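PDB 3KG7: CurH from Lyngbya majuscula, which probably catalyses the dehydration of a beta-hydroxyacyl intermediate as the dehydratase domain of the CurH module in curacin polyketide biosynthesis. Local coordinates for residues T212-D217 / Q259-D264. Numbering follows the deposited sequence.
Sequences TPDLFD and QTRSYD
T212 lies against one face of the Y263 ring. Its OG1 sits over the ring centre, 3.8 Å above the plane, and its CG2 comes 4.1 Å from Y263 CG at the CB end of the ring. With CG between the backbone N and the carbonyl carbon (chi1 52°), Y263 presents a ring face to T212 OG1. The phenol OH is hydrogen-bonded to T209 O, so both face and hydroxyl of this ring meet the same loop, and F281 packs edge-to-face with it. This is the close, buried part of the contact.

The second link is polar. D214 and R261 approach from opposite directions and form a salt bridge. D214 OD2 lies at the edge of the guanidinium, near its plane. The modelled 2.4 Å between D214 OD2 and R261 NH2 is shorter than normal and doubtful in detail, as is the bent N-H...O angle of 119°. The carboxylate and guanidinium planes are 37° apart. S252 ties the two groups together, its N bonded to D214 OD1 and its OG to R261 NH2, while F218 makes a cation-pi contact with R261.

The looser side is at D217, which is exposed. Its CB is 4.1 Å from R261 NH2, and its carboxylate stays outside salt-bridge range. The arrangement joins the loop after helix 202-207 to strand 260-268 in the double hotdog fold of polyketide synthase dehydratases.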
ATOM      1  N   THR C 212     -26.740   2.501 -29.810  1.00 86.25           N
ATOM      2  CA  THR C 212     -26.411   1.572 -30.872  1.00 88.04           C
ATOM      3  C   THR C 212     -27.504   1.763 -31.919  1.00 89.24           C
ATOM      4  O   THR C 212     -28.633   2.095 -31.549  1.00 90.12           O
ATOM      5  CB  THR C 212     -26.464   0.115 -30.359  1.00 89.65           C
ATOM      6  OG1 THR C 212     -26.138   0.072 -28.963  1.00 90.64           O
ATOM      7  CG2 THR C 212     -25.490  -0.763 -31.120  1.00 92.11           C
ATOM      8  N   PRO C 213     -27.182   1.577 -33.224  1.00 90.20           N
ATOM      9  CA  PRO C 213     -28.177   1.607 -34.313  1.00 90.10           C
ATOM     10  C   PRO C 213     -29.509   0.909 -33.989  1.00 91.16           C
ATOM     11  O   PRO C 213     -30.565   1.315 -34.490  1.00 90.06           O
ATOM     12  CB  PRO C 213     -27.467   0.863 -35.446  1.00 89.29           C
ATOM     13  CG  PRO C 213     -26.033   1.141 -35.228  1.00 88.02           C
ATOM     14  CD  PRO C 213     -25.820   1.356 -33.753  1.00 89.44           C
ATOM     15  N   ASP C 214     -29.442  -0.117 -33.141  1.00 92.70           N
ATOM     16  CA  ASP C 214     -30.586  -0.963 -32.811  1.00 93.25           C
ATOM     17  C   ASP C 214     -30.909  -0.950 -31.315  1.00 93.58           C
ATOM     18  O   ASP C 214     -31.098  -2.003 -30.706  1.00 92.72           O
ATOM     19  CB  ASP C 214     -30.300  -2.398 -33.269  1.00 93.73           C
ATOM     20  CG  ASP C 214     -29.074  -2.995 -32.588  1.00 93.60           C
ATOM     21  OD1 ASP C 214     -27.970  -2.417 -32.698  1.00 93.42           O
ATOM     22  OD2 ASP C 214     -29.224  -4.046 -31.934  1.00 93.07           O
ATOM     23  N   LEU C 215     -30.982   0.242 -30.727  1.00 94.91           N
ATOM     24  CA  LEU C 215     -31.237   0.376 -29.289  1.00 96.07           C
ATOM     25  C   LEU C 215     -32.706   0.124 -28.910  1.00 96.59           C
ATOM     26  O   LEU C 215     -33.013  -0.178 -27.757  1.00 96.83           O
ATOM     27  CB  LEU C 215     -30.757   1.740 -28.772  1.00 94.95           C
ATOM     28  CG  LEU C 215     -30.441   1.845 -27.273  1.00 93.71           C
ATOM     29  CD1 LEU C 215     -28.981   1.471 -26.985  1.00 94.89           C
ATOM     30  CD2 LEU C 215     -30.750   3.239 -26.752  1.00 92.13           C
ATOM     31  N   PHE C 216     -33.604   0.237 -29.883  1.00 98.79           N
ATOM     32  CA  PHE C 216     -35.025  -0.069 -29.677  1.00101.35           C
ATOM     33  C   PHE C 216     -35.287  -1.580 -29.683  1.00101.02           C
ATOM     34  O   PHE C 216     -36.427  -2.021 -29.515  1.00100.72           O
ATOM     35  CB  PHE C 216     -35.886   0.630 -30.741  1.00103.51           C
ATOM     36  CG  PHE C 216     -35.852   2.136 -30.661  1.00105.25           C
ATOM     37  CD1 PHE C 216     -34.864   2.864 -31.323  1.00105.65           C
ATOM     38  CD2 PHE C 216     -36.807   2.827 -29.921  1.00106.25           C
ATOM     39  CE1 PHE C 216     -34.826   4.257 -31.245  1.00105.88           C
ATOM     40  CE2 PHE C 216     -36.779   4.220 -29.838  1.00106.72           C
ATOM     41  CZ  PHE C 216     -35.785   4.936 -30.502  1.00105.46           C
ATOM     42  N   ASP C 217     -34.218  -2.356 -29.863  1.00101.01           N
ATOM     43  CA  ASP C 217     -34.293  -3.806 -30.033  1.00100.99           C
ATOM     44  C   ASP C 217     -34.034  -4.526 -28.713  1.00101.28           C
ATOM     45  O   ASP C 217     -34.602  -5.593 -28.459  1.00 99.45           O
ATOM     46  CB  ASP C 217     -33.264  -4.251 -31.077  1.00100.72           C
ATOM     47  CG  ASP C 217     -33.771  -5.358 -31.983  1.00 99.48           C
ATOM     48  OD1 ASP C 217     -34.470  -6.274 -31.500  1.00 99.16           O
ATOM     49  OD2 ASP C 217     -33.446  -5.314 -33.188  1.00 98.77           O
ATOM     50  N   GLN C 259     -25.424 -15.828 -24.944  1.00 91.35           N
ATOM     51  CA  GLN C 259     -26.304 -14.729 -24.502  1.00 89.53           C
ATOM     52  C   GLN C 259     -25.609 -13.420 -24.103  1.00 88.37           C
ATOM     53  O   GLN C 259     -25.543 -13.076 -22.919  1.00 88.03           O
ATOM     54  CB  GLN C 259     -27.231 -15.217 -23.376  1.00 90.49           C
ATOM     55  CG  GLN C 259     -28.529 -14.417 -23.216  1.00 90.88           C
ATOM     56  CD  GLN C 259     -29.526 -14.639 -24.350  1.00 90.50           C
ATOM     57  OE1 GLN C 259     -29.506 -15.668 -25.030  1.00 90.65           O
ATOM     58  NE2 GLN C 259     -30.408 -13.667 -24.552  1.00 90.45           N
ATOM     59  N   THR C 260     -25.103 -12.700 -25.103  1.00 86.75           N
ATOM     60  CA  THR C 260     -24.434 -11.410 -24.905  1.00 83.23           C
ATOM     61  C   THR C 260     -24.667 -10.518 -26.118  1.00 83.51           C
ATOM     62  O   THR C 260     -24.723 -11.009 -27.246  1.00 85.63           O
ATOM     63  CB  THR C 260     -22.899 -11.566 -24.748  1.00 82.81           C
ATOM     64  OG1 THR C 260     -22.342 -12.175 -25.926  1.00 81.84           O
ATOM     65  CG2 THR C 260     -22.535 -12.399 -23.525  1.00 82.88           C
ATOM     66  N   ARG C 261     -24.806  -9.214 -25.893  1.00 82.80           N
ATOM     67  CA  ARG C 261     -24.796  -8.239 -26.991  1.00 83.77           C
ATOM     68  C   ARG C 261     -23.473  -7.492 -26.961  1.00 83.36           C
ATOM     69  O   ARG C 261     -23.073  -7.001 -25.906  1.00 84.88           O
ATOM     70  CB  ARG C 261     -25.939  -7.230 -26.869  1.00 83.98           C
ATOM     71  CG  ARG C 261     -27.329  -7.809 -26.955  1.00 85.38           C
ATOM     72  CD  ARG C 261     -28.356  -6.697 -26.958  1.00 86.75           C
ATOM     73  NE  ARG C 261     -28.520  -6.104 -28.284  1.00 89.01           N
ATOM     74  CZ  ARG C 261     -29.453  -6.467 -29.164  1.00 90.30           C
ATOM     75  NH1 ARG C 261     -30.323  -7.426 -28.873  1.00 90.45           N
ATOM     76  NH2 ARG C 261     -29.520  -5.868 -30.344  1.00 90.73           N
ATOM     77  N   SER C 262     -22.795  -7.404 -28.104  1.00 82.63           N
ATOM     78  CA  SER C 262     -21.499  -6.720 -28.170  1.00 82.78           C
ATOM     79  C   SER C 262     -21.452  -5.694 -29.291  1.00 82.29           C
ATOM     80  O   SER C 262     -22.067  -5.890 -30.346  1.00 82.84           O
ATOM     81  CB  SER C 262     -20.361  -7.721 -28.363  1.00 83.06           C
ATOM     82  OG  SER C 262     -20.617  -8.934 -27.680  1.00 85.69           O
ATOM     83  N   TYR C 263     -20.710  -4.609 -29.065  1.00 80.79           N
ATOM     84  CA  TYR C 263     -20.550  -3.559 -30.079  1.00 80.88           C
ATOM     85  C   TYR C 263     -19.273  -2.724 -29.950  1.00 81.51           C
ATOM     86  O   TYR C 263     -18.488  -2.902 -29.018  1.00 82.62           O
ATOM     87  CB  TYR C 263     -21.808  -2.664 -30.192  1.00 81.67           C
ATOM     88  CG  TYR C 263     -22.322  -2.056 -28.900  1.00 81.03           C
ATOM     89  CD1 TYR C 263     -23.111  -2.801 -28.015  1.00 81.17           C
ATOM     90  CD2 TYR C 263     -22.053  -0.724 -28.580  1.00 81.42           C
ATOM     91  CE1 TYR C 263     -23.596  -2.240 -26.826  1.00 81.82           C
ATOM     92  CE2 TYR C 263     -22.536  -0.152 -27.394  1.00 82.33           C
ATOM     93  CZ  TYR C 263     -23.304  -0.915 -26.523  1.00 82.07           C
ATOM     94  OH  TYR C 263     -23.774  -0.355 -25.355  1.00 81.07           O
ATOM     95  N   ASP C 264     -19.077  -1.826 -30.912  1.00 81.49           N
ATOM     96  CA  ASP C 264     -17.881  -0.984 -30.994  1.00 81.14           C
ATOM     97  C   ASP C 264     -18.242   0.491 -30.985  1.00 80.76           C
ATOM     98  O   ASP C 264     -19.266   0.891 -31.544  1.00 82.19           O
ATOM     99  CB  ASP C 264     -17.105  -1.302 -32.275  1.00 80.91           C
ATOM    100  CG  ASP C 264     -16.679  -2.741 -32.340  1.00 81.89           C
ATOM    101  OD1 ASP C 264     -16.177  -3.258 -31.318  1.00 80.27           O
ATOM    102  OD2 ASP C 264     -16.863  -3.360 -33.409  1.00 83.78           O
TER